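Side-chain contacts in DNA polymerase III beta subunit (PDB 2AVT), which probably forms a ring-shaped dimer that encircles DNA as a sliding clamp and tethers the replicative polymerase to its template: residues Ile34-Thr39 and Val43-Ser48; Ala79-Asn84 and Ile113-Lys118; Val290-Thr295 and Ile348-Pro353. All blocks are in the same frame, centred on the assembly; numbering follows the deposited sequence.

Contact 1 of 3, residues Ile34-Thr39 and Val43-Ser48; sequences IKIEVT and VTLTGS
Ile36 and Leu45 make the tight side of this contact: their side chains lie alongside each other, pointing the same way, with Ile36 CG1 3.9 Å from Leu45 CD2. On the same face Val43 continues the layer, its CG1 resting 4.1 Å from Ile36 CG2 and its CG2 against Val38 CG2. Ile34 joins from the end; with CG1 anti to the backbone N (chi1 -179°), its CD1 comes 4.3 Å from Leu45 CB. Leu15 and Thr18 of helix 8-18 touch Ile34 and Leu45 on this buried side.

The backbones form an antiparallel beta hairpin of the N-terminal clamp domain, the strand axes at 162°. Lys35 with Thr46 and Glu37 with Thr44 are its hydrogen-bonded pairs; the N-H of Lys35 points almost straight (177°) at Thr46 O, 2.9 Å from its N.

The opposite face is looser and polar: Lys35, Glu37 and Thr44 are partly exposed, Thr46 buried. Here a water lies 2.9 Å from Glu37 OE1 and also hydrogen-bonds to Thr44 O, bridging the strands. Lys35 NZ and Glu37 OE2 form a salt bridge at 3.0 Å, its hydrogen bond weak, while Thr44 OG1 bonds to Thr57 OG1.

Contact 2 of 3, residues Ala79-Asn84 and Ile113-Lys118; sequences ASFFIN and ITLKGK
Leu115 reaches from the strand to two consecutive phenylalanines of the helix, Phe81 and Phe82, and gives each a different methyl. This is helix-on-sheet packing in the N-terminal domain of the clamp, where helix 79-88 lies against strand 111-116, and no hydrogen bond crosses between the two segments.

In the first shell, Leu115 CD1 meets the edge of the Phe82 ring, in its plane, 3.7 Å from Phe82 CD1; the two side chains cross at about a right angle. The other methyl, Leu115 CD2, approaches the Phe81 ring obliquely, 3.8 Å from Phe81 CE2. A single branched side chain thus spans both rings, although the nearest CA atoms, those of Phe82 and Leu115, are 8.3 Å apart.

The next layer flanks these groups. Phe81 carries CG opposite the backbone N (chi1 179°), which brings its ring to Leu115 CD2; Phe82 has nearly the same first torsion (178°) and presents its ring edge to CD1. The helical turn beneath them is held by the backbone bond from Ile83 N to Ala79 O, 2.9 Å. Leu106 of strand 103-108 touches both Phe82 and Leu115, while Ile85, one helical turn beyond Phe81, also packs on Leu115.

Further out lies the dimer interface: residues 113-115 pair antiparallel with a strand of the second subunit, so the sheet continues into it. Ile281 of that subunit packs on Leu115 and its Leu280 on Phe81, the ring whose CZ lies 4.1 Å from Leu115 CD2.

Contact 3 of 3, residues Val290-Thr295 and Ile348-Pro353; sequences VKLEIT and IHFLSP
Phe350 joins two strands that are not neighbours in a sheet, meeting Leu292 and Ile294 through the far end of its ring. The contact is sheet-on-sheet packing in the C-terminal domain of the clamp: strand 290-295 belongs to a four-stranded antiparallel sheet, and strand 345-350 to the large sheet that faces it across the domain core. The closest CA atoms, of Leu292 and Pro353, are 9.9 Å apart, and no hydrogen bond links the segments; side chains alone make the join.

The apolar contacts between the segments are two. Ile294 sends its terminal methyl CD1 to the ring, 3.6 Å from Phe350 CE1 and 4.0 Å from both CZ and CD1 of Phe350, so it is centred on CE1 and flanked equally by the two neighbouring carbons. Its CG1 stands opposite the carbonyl carbon (chi1 -61°) and the chain runs on extended to CD1 (chi2 174°), which gives the methyl this reach. Leu292 adds CD2, 3.8 Å from Phe350 CZ, its side chain crossing that of Phe350 at about a right angle. Both methyls approach the ring obliquely. Leu325 of strand 325-329, in the smaller sheet, touches Phe350 as well.

Among aromatic contacts, Phe350 meets Phe357 of strand 357-361, their planes inclined by about 25°, so the ring is in contact with both sheets. Its neighbour His349 stacks on Phe260.

The charged pair within strand 290-295 is Lys291 with Glu293, on the face opposite Leu292 and Ile294. They form a long salt bridge along their own strand, with Lys291 NZ 3.6 Å from Glu293 OE2.

How the contacts relate
Along the chain the three contacts come in series. Contacts 1 and 2 share the N-terminal domain, with centres 13 Å apart, and they touch: Ile36 CD1 lies 3.8 Å from Phe82 CE2, and Ile34 CB 3.9 Å from Ala79 CB. Helix 79-88 thus packs against both the hairpin of 34-48 and strand 111-116, which belong to different sheets, consistent with one shared core. Contact 3 belongs to the C-terminal domain, across the chain's centre, its centre 54 Å from that of contact 1 and 58 Å from that of contact 2. Such separation fits a crescent-shaped subunit, and contact 2 lies where the second subunit joins it.

Contact 1 of 3, residues Ile34-Thr39 and Val43-Ser48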
loop_
_atom_site.group_PDB
_atom_site.type_symbol
_atom_site.label_atom_id
_atom_site.label_comp_id
_atom_site.label_asym_id
_atom_site.label_seq_id
_atom_site.Cartn_x
_atom_site.Cartn_y
_atom_site.Cartn_z
ATOM N N ILE A 34 20.439 -13.796 -0.998
ATOM C CA ILE A 34 19.742 -15.061 -1.083
ATOM C C ILE A 34 20.820 -16.049 -1.501
ATOM O O ILE A 34 21.686 -15.741 -2.333
ATOM C CB ILE A 34 18.580 -15.022 -2.111
ATOM C CG1 ILE A 34 17.877 -16.384 -2.142
ATOM C CG2 ILE A 34 19.096 -14.631 -3.471
ATOM C CD1 ILE A 34 16.430 -16.324 -2.598
ATOM N N LYS A 35 20.805 -17.223 -0.887
ATOM C CA LYS A 35 21.791 -18.242 -1.196
ATOM C C LYS A 35 21.159 -19.237 -2.152
ATOM O O LYS A 35 20.053 -19.715 -1.922
ATOM C CB LYS A 35 22.241 -18.933 0.096
ATOM C CG LYS A 35 23.215 -20.067 -0.087
ATOM C CD LYS A 35 23.501 -20.718 1.263
ATOM C CE LYS A 35 24.232 -22.041 1.101
ATOM N NZ LYS A 35 24.169 -22.848 2.368
ATOM N N ILE A 36 21.862 -19.529 -3.238
ATOM C CA ILE A 36 21.357 -20.451 -4.239
ATOM C C ILE A 36 22.301 -21.634 -4.375
ATOM O O ILE A 36 23.467 -21.470 -4.731
ATOM C CB ILE A 36 21.237 -19.759 -5.607
ATOM C CG1 ILE A 36 20.317 -18.542 -5.495
ATOM C CG2 ILE A 36 20.691 -20.730 -6.637
ATOM C CD1 ILE A 36 20.165 -17.771 -6.786
ATOM N N GLU A 37 21.806 -22.824 -4.062
ATOM C CA GLU A 37 22.623 -24.022 -4.186
ATOM C C GLU A 37 21.977 -24.919 -5.223
ATOM O O GLU A 37 20.812 -25.283 -5.098
ATOM C CB GLU A 37 22.708 -24.760 -2.856
ATOM C CG GLU A 37 23.357 -23.962 -1.764
ATOM C CD GLU A 37 23.246 -24.648 -0.421
ATOM O OE1 GLU A 37 22.102 -24.966 -0.005
ATOM O OE2 GLU A 37 24.299 -24.862 0.216
ATOM N N VAL A 38 22.741 -25.271 -6.245
ATOM C CA VAL A 38 22.231 -26.111 -7.306
ATOM C C VAL A 38 22.799 -27.518 -7.178
ATOM O O VAL A 38 24.020 -27.711 -7.202
ATOM C CB VAL A 38 22.597 -25.523 -8.689
ATOM C CG1 VAL A 38 22.044 -26.402 -9.792
ATOM C CG2 VAL A 38 22.051 -24.093 -8.811
ATOM N N THR A 39 21.910 -28.495 -7.015
ATOM C CA THR A 39 22.327 -29.890 -6.899
ATOM C C THR A 39 21.677 -30.717 -8.001
ATOM O O THR A 39 20.864 -30.207 -8.780
ATOM C CB THR A 39 21.957 -30.482 -5.524
ATOM O OG1 THR A 39 20.537 -30.625 -5.423
ATOM C CG2 THR A 39 22.440 -29.563 -4.414
ATOM N N VAL A 43 17.054 -27.045 -7.202
ATOM C CA VAL A 43 17.660 -25.758 -6.895
ATOM C C VAL A 43 17.160 -25.335 -5.521
ATOM O O VAL A 43 15.973 -25.086 -5.325
ATOM C CB VAL A 43 17.273 -24.704 -7.959
ATOM C CG1 VAL A 43 17.635 -23.297 -7.472
ATOM C CG2 VAL A 43 18.003 -25.015 -9.276
ATOM N N THR A 44 18.064 -25.270 -4.558
ATOM C CA THR A 44 17.658 -24.897 -3.213
ATOM C C THR A 44 17.968 -23.437 -2.907
ATOM O O THR A 44 19.107 -22.979 -3.063
ATOM C CB THR A 44 18.337 -25.802 -2.168
ATOM O OG1 THR A 44 17.896 -27.151 -2.366
ATOM C CG2 THR A 44 17.968 -25.364 -0.759
ATOM N N LEU A 45 16.937 -22.724 -2.466
ATOM C CA LEU A 45 17.046 -21.305 -2.131
ATOM C C LEU A 45 16.998 -21.130 -0.623
ATOM O O LEU A 45 16.118 -21.692 0.045
ATOM C CB LEU A 45 15.889 -20.536 -2.769
ATOM C CG LEU A 45 15.694 -20.799 -4.264
ATOM C CD1 LEU A 45 14.481 -20.019 -4.772
ATOM C CD2 LEU A 45 16.942 -20.374 -5.028
ATOM N N THR A 46 17.941 -20.356 -0.085
ATOM C CA THR A 46 17.992 -20.117 1.357
ATOM C C THR A 46 18.032 -18.632 1.699
ATOM O O THR A 46 18.766 -17.855 1.077
ATOM C CB THR A 46 19.234 -20.779 2.012
ATOM O OG1 THR A 46 19.217 -22.192 1.780
ATOM C CG2 THR A 46 19.241 -20.517 3.516
ATOM N N GLY A 47 17.229 -18.256 2.685
ATOM C CA GLY A 47 17.169 -16.882 3.149
ATOM C C GLY A 47 17.031 -16.907 4.665
ATOM O O GLY A 47 16.460 -17.863 5.220
ATOM N N SER A 48 17.569 -15.890 5.340
ATOM C CA SER A 48 17.479 -15.798 6.799
ATOM C C SER A 48 17.690 -14.368 7.268
ATOM O O SER A 48 18.366 -13.574 6.602
ATOM C CB SER A 48 18.494 -16.722 7.483
ATOM O OG SER A 48 19.817 -16.351 7.164
HETATM O O HOH W 1 20.334 -22.657 -0.374
#

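Contact 2 of 3, residues Ala79-Asn84 and Ile113-Lys118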
loop_
_atom_site.group_PDB
_atom_site.type_symbol
_atom_site.label_atom_id
_atom_site.label_comp_id
_atom_site.label_asym_id
_atom_site.label_seq_id
_atom_site.Cartn_x
_atom_site.Cartn_y
_atom_site.Cartn_z
ATOM N N ALA A 79 19.347 -10.437 -2.547
ATOM C CA ALA A 79 17.979 -10.910 -2.752
ATOM C C ALA A 79 16.976 -10.014 -3.491
ATOM O O ALA A 79 16.502 -10.373 -4.568
ATOM C CB ALA A 79 17.392 -11.333 -1.425
ATOM N N SER A 80 16.611 -8.883 -2.898
ATOM C CA SER A 80 15.640 -7.985 -3.517
ATOM C C SER A 80 16.045 -7.591 -4.928
ATOM O O SER A 80 15.221 -7.547 -5.840
ATOM C CB SER A 80 15.461 -6.728 -2.666
ATOM O OG SER A 80 14.721 -7.036 -1.504
ATOM N N PHE A 81 17.327 -7.314 -5.102
ATOM C CA PHE A 81 17.848 -6.928 -6.398
ATOM C C PHE A 81 17.732 -8.087 -7.407
ATOM O O PHE A 81 17.260 -7.906 -8.535
ATOM C CB PHE A 81 19.300 -6.486 -6.216
ATOM C CG PHE A 81 19.981 -6.081 -7.489
ATOM C CD1 PHE A 81 19.500 -5.028 -8.246
ATOM C CD2 PHE A 81 21.112 -6.750 -7.921
ATOM C CE1 PHE A 81 20.138 -4.651 -9.415
ATOM C CE2 PHE A 81 21.750 -6.376 -9.087
ATOM C CZ PHE A 81 21.258 -5.322 -9.833
ATOM N N PHE A 82 18.138 -9.282 -6.994
ATOM C CA PHE A 82 18.087 -10.436 -7.879
ATOM C C PHE A 82 16.671 -10.747 -8.321
ATOM O O PHE A 82 16.420 -11.024 -9.498
ATOM C CB PHE A 82 18.672 -11.667 -7.184
ATOM C CG PHE A 82 18.602 -12.913 -8.013
ATOM C CD1 PHE A 82 19.235 -12.975 -9.246
ATOM C CD2 PHE A 82 17.917 -14.030 -7.556
ATOM C CE1 PHE A 82 19.192 -14.137 -10.008
ATOM C CE2 PHE A 82 17.868 -15.193 -8.313
ATOM C CZ PHE A 82 18.509 -15.246 -9.540
ATOM N N ILE A 83 15.746 -10.713 -7.366
ATOM C CA ILE A 83 14.349 -10.992 -7.645
ATOM C C ILE A 83 13.727 -9.967 -8.586
ATOM O O ILE A 83 12.949 -10.341 -9.463
ATOM C CB ILE A 83 13.532 -11.067 -6.342
ATOM C CG1 ILE A 83 14.021 -12.251 -5.507
ATOM C CG2 ILE A 83 12.063 -11.173 -6.654
ATOM C CD1 ILE A 83 13.340 -12.360 -4.131
ATOM N N ASN A 84 14.042 -8.682 -8.408
ATOM C CA ASN A 84 13.508 -7.663 -9.324
ATOM C C ASN A 84 14.042 -7.923 -10.746
ATOM O O ASN A 84 13.330 -7.749 -11.731
ATOM C CB ASN A 84 13.913 -6.242 -8.898
ATOM C CG ASN A 84 13.259 -5.813 -7.603
ATOM O OD1 ASN A 84 12.122 -6.182 -7.316
ATOM N ND2 ASN A 84 13.969 -5.016 -6.822
ATOM N N ILE A 113 21.688 -10.415 -18.896
ATOM C CA ILE A 113 22.047 -9.628 -17.716
ATOM C C ILE A 113 23.040 -10.386 -16.844
ATOM O O ILE A 113 22.768 -11.505 -16.398
ATOM C CB ILE A 113 20.783 -9.291 -16.874
ATOM C CG1 ILE A 113 19.850 -8.390 -17.687
ATOM C CG2 ILE A 113 21.185 -8.600 -15.557
ATOM C CD1 ILE A 113 18.459 -8.227 -17.096
ATOM N N THR A 114 24.201 -9.787 -16.618
ATOM C CA THR A 114 25.217 -10.420 -15.789
ATOM C C THR A 114 25.250 -9.739 -14.428
ATOM O O THR A 114 25.276 -8.510 -14.344
ATOM C CB THR A 114 26.599 -10.319 -16.448
ATOM O OG1 THR A 114 26.512 -10.833 -17.781
ATOM C CG2 THR A 114 27.643 -11.116 -15.658
ATOM N N LEU A 115 25.240 -10.541 -13.364
ATOM C CA LEU A 115 25.263 -10.015 -11.999
ATOM C C LEU A 115 26.470 -10.507 -11.213
ATOM O O LEU A 115 26.906 -11.649 -11.376
ATOM C CB LEU A 115 24.003 -10.432 -11.245
ATOM C CG LEU A 115 22.680 -10.087 -11.915
ATOM C CD1 LEU A 115 21.547 -10.692 -11.115
ATOM C CD2 LEU A 115 22.544 -8.563 -12.042
ATOM N N LYS A 116 27.010 -9.643 -10.357
ATOM C CA LYS A 116 28.147 -10.032 -9.531
ATOM C C LYS A 116 27.597 -10.606 -8.231
ATOM O O LYS A 116 26.681 -10.036 -7.625
ATOM C CB LYS A 116 29.055 -8.823 -9.247
ATOM C CG LYS A 116 30.197 -9.089 -8.260
ATOM C CD LYS A 116 30.975 -10.357 -8.605
ATOM C CE LYS A 116 32.478 -10.116 -8.580
ATOM N NZ LYS A 116 32.915 -9.467 -7.314
ATOM N N GLY A 117 28.138 -11.746 -7.818
ATOM C CA GLY A 117 27.685 -12.368 -6.585
ATOM C C GLY A 117 28.828 -12.668 -5.628
ATOM O O GLY A 117 29.945 -12.194 -5.807
ATOM N N LYS A 118 28.559 -13.463 -4.604
ATOM C CA LYS A 118 29.597 -13.794 -3.638
ATOM C C LYS A 118 29.655 -15.281 -3.374
ATOM O O LYS A 118 28.671 -15.997 -3.576
ATOM C CB LYS A 118 29.347 -13.072 -2.313
ATOM C CG LYS A 118 29.404 -11.553 -2.380
ATOM C CD LYS A 118 29.312 -10.966 -0.979
ATOM C CE LYS A 118 29.352 -9.441 -0.989
ATOM N NZ LYS A 118 28.111 -8.866 -1.562
#

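Contact 3 of 3, residues Val290-Thr295 and Ile348-Pro353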
loop_
_atom_site.group_PDB
_atom_site.type_symbol
_atom_site.label_atom_id
_atom_site.label_comp_id
_atom_site.label_asym_id
_atom_site.label_seq_id
_atom_site.Cartn_x
_atom_site.Cartn_y
_atom_site.Cartn_z
ATOM N N VAL A 290 -14.037 2.112 26.528
ATOM C CA VAL A 290 -15.446 2.040 26.170
ATOM C C VAL A 290 -16.149 1.544 27.427
ATOM O O VAL A 290 -15.554 0.827 28.233
ATOM C CB VAL A 290 -15.696 1.051 25.009
ATOM C CG1 VAL A 290 -15.334 -0.360 25.437
ATOM C CG2 VAL A 290 -17.142 1.132 24.561
ATOM N N LYS A 291 -17.407 1.933 27.599
ATOM C CA LYS A 291 -18.182 1.547 28.772
ATOM C C LYS A 291 -19.358 0.670 28.374
ATOM O O LYS A 291 -20.262 1.109 27.666
ATOM C CB LYS A 291 -18.685 2.801 29.484
ATOM C CG LYS A 291 -19.482 2.563 30.752
ATOM C CD LYS A 291 -19.867 3.904 31.360
ATOM C CE LYS A 291 -20.663 3.755 32.640
ATOM N NZ LYS A 291 -21.038 5.092 33.187
ATOM N N LEU A 292 -19.345 -0.573 28.836
ATOM C CA LEU A 292 -20.414 -1.503 28.511
ATOM C C LEU A 292 -21.406 -1.577 29.666
ATOM O O LEU A 292 -21.041 -1.938 30.784
ATOM C CB LEU A 292 -19.821 -2.886 28.228
ATOM C CG LEU A 292 -20.647 -3.855 27.380
ATOM C CD1 LEU A 292 -20.980 -3.215 26.046
ATOM C CD2 LEU A 292 -19.857 -5.139 27.165
ATOM N N GLU A 293 -22.656 -1.219 29.385
ATOM C CA GLU A 293 -23.717 -1.241 30.388
ATOM C C GLU A 293 -24.699 -2.372 30.109
ATOM O O GLU A 293 -25.497 -2.309 29.172
ATOM C CB GLU A 293 -24.447 0.104 30.413
ATOM C CG GLU A 293 -23.709 1.183 31.206
ATOM C CD GLU A 293 -24.227 2.586 30.941
ATOM O OE1 GLU A 293 -25.454 2.756 30.773
ATOM O OE2 GLU A 293 -23.402 3.526 30.912
ATOM N N ILE A 294 -24.632 -3.406 30.942
ATOM C CA ILE A 294 -25.483 -4.577 30.803
ATOM C C ILE A 294 -26.599 -4.623 31.840
ATOM O O ILE A 294 -26.343 -4.682 33.043
ATOM C CB ILE A 294 -24.655 -5.870 30.938
ATOM C CG1 ILE A 294 -23.594 -5.929 29.839
ATOM C CG2 ILE A 294 -25.563 -7.082 30.856
ATOM C CD1 ILE A 294 -22.650 -7.095 29.980
ATOM N N THR A 295 -27.839 -4.593 31.366
ATOM C CA THR A 295 -29.003 -4.662 32.239
ATOM C C THR A 295 -30.034 -5.555 31.566
ATOM O O THR A 295 -29.879 -5.910 30.397
ATOM C CB THR A 295 -29.632 -3.275 32.474
ATOM O OG1 THR A 295 -30.083 -2.737 31.224
ATOM C CG2 THR A 295 -28.620 -2.331 33.101
ATOM N N ILE A 348 -19.681 -14.199 25.667
ATOM C CA ILE A 348 -18.854 -13.448 26.598
ATOM C C ILE A 348 -19.282 -13.678 28.042
ATOM O O ILE A 348 -20.461 -13.556 28.379
ATOM C CB ILE A 348 -18.900 -11.932 26.285
ATOM C CG1 ILE A 348 -18.582 -11.698 24.803
ATOM C CG2 ILE A 348 -17.890 -11.192 27.153
ATOM C CD1 ILE A 348 -18.425 -10.231 24.422
ATOM N N HIS A 349 -18.313 -14.012 28.888
ATOM C CA HIS A 349 -18.560 -14.272 30.302
ATOM C C HIS A 349 -17.881 -13.241 31.191
ATOM O O HIS A 349 -16.654 -13.106 31.167
ATOM C CB HIS A 349 -18.046 -15.661 30.684
ATOM C CG HIS A 349 -18.830 -16.783 30.075
ATOM N ND1 HIS A 349 -18.458 -18.104 30.202
ATOM C CD2 HIS A 349 -19.975 -16.782 29.354
ATOM C CE1 HIS A 349 -19.339 -18.868 29.583
ATOM N NE2 HIS A 349 -20.271 -18.091 29.060
ATOM N N PHE A 350 -18.677 -12.532 31.986
ATOM C CA PHE A 350 -18.146 -11.508 32.889
ATOM C C PHE A 350 -18.281 -11.869 34.367
ATOM O O PHE A 350 -19.208 -12.573 34.771
ATOM C CB PHE A 350 -18.879 -10.169 32.728
ATOM C CG PHE A 350 -18.926 -9.634 31.326
ATOM C CD1 PHE A 350 -19.927 -10.026 30.448
ATOM C CD2 PHE A 350 -18.018 -8.667 30.912
ATOM C CE1 PHE A 350 -20.027 -9.459 29.187
ATOM C CE2 PHE A 350 -18.113 -8.098 29.653
ATOM C CZ PHE A 350 -19.120 -8.493 28.792
ATOM N N LEU A 351 -17.349 -11.356 35.163
ATOM C CA LEU A 351 -17.375 -11.519 36.607
ATOM C C LEU A 351 -17.682 -10.124 37.143
ATOM O O LEU A 351 -18.791 -9.616 36.950
ATOM C CB LEU A 351 -16.028 -12.000 37.149
ATOM C CG LEU A 351 -15.886 -13.521 37.236
ATOM C CD1 LEU A 351 -14.613 -13.888 37.985
ATOM C CD2 LEU A 351 -17.101 -14.087 37.961
ATOM N N SER A 352 -16.700 -9.496 37.788
ATOM C CA SER A 352 -16.883 -8.153 38.347
ATOM C C SER A 352 -16.308 -7.086 37.417
ATOM O O SER A 352 -15.553 -7.389 36.492
ATOM C CB SER A 352 -16.195 -8.043 39.711
ATOM O OG SER A 352 -14.835 -7.662 39.568
ATOM N N PRO A 353 -16.656 -5.813 37.659
ATOM C CA PRO A 353 -16.164 -4.706 36.835
ATOM C C PRO A 353 -14.642 -4.666 36.726
ATOM O O PRO A 353 -14.104 -4.149 35.753
ATOM C CB PRO A 353 -16.722 -3.476 37.548
ATOM C CG PRO A 353 -18.016 -3.982 38.109
ATOM C CD PRO A 353 -17.617 -5.330 38.665
#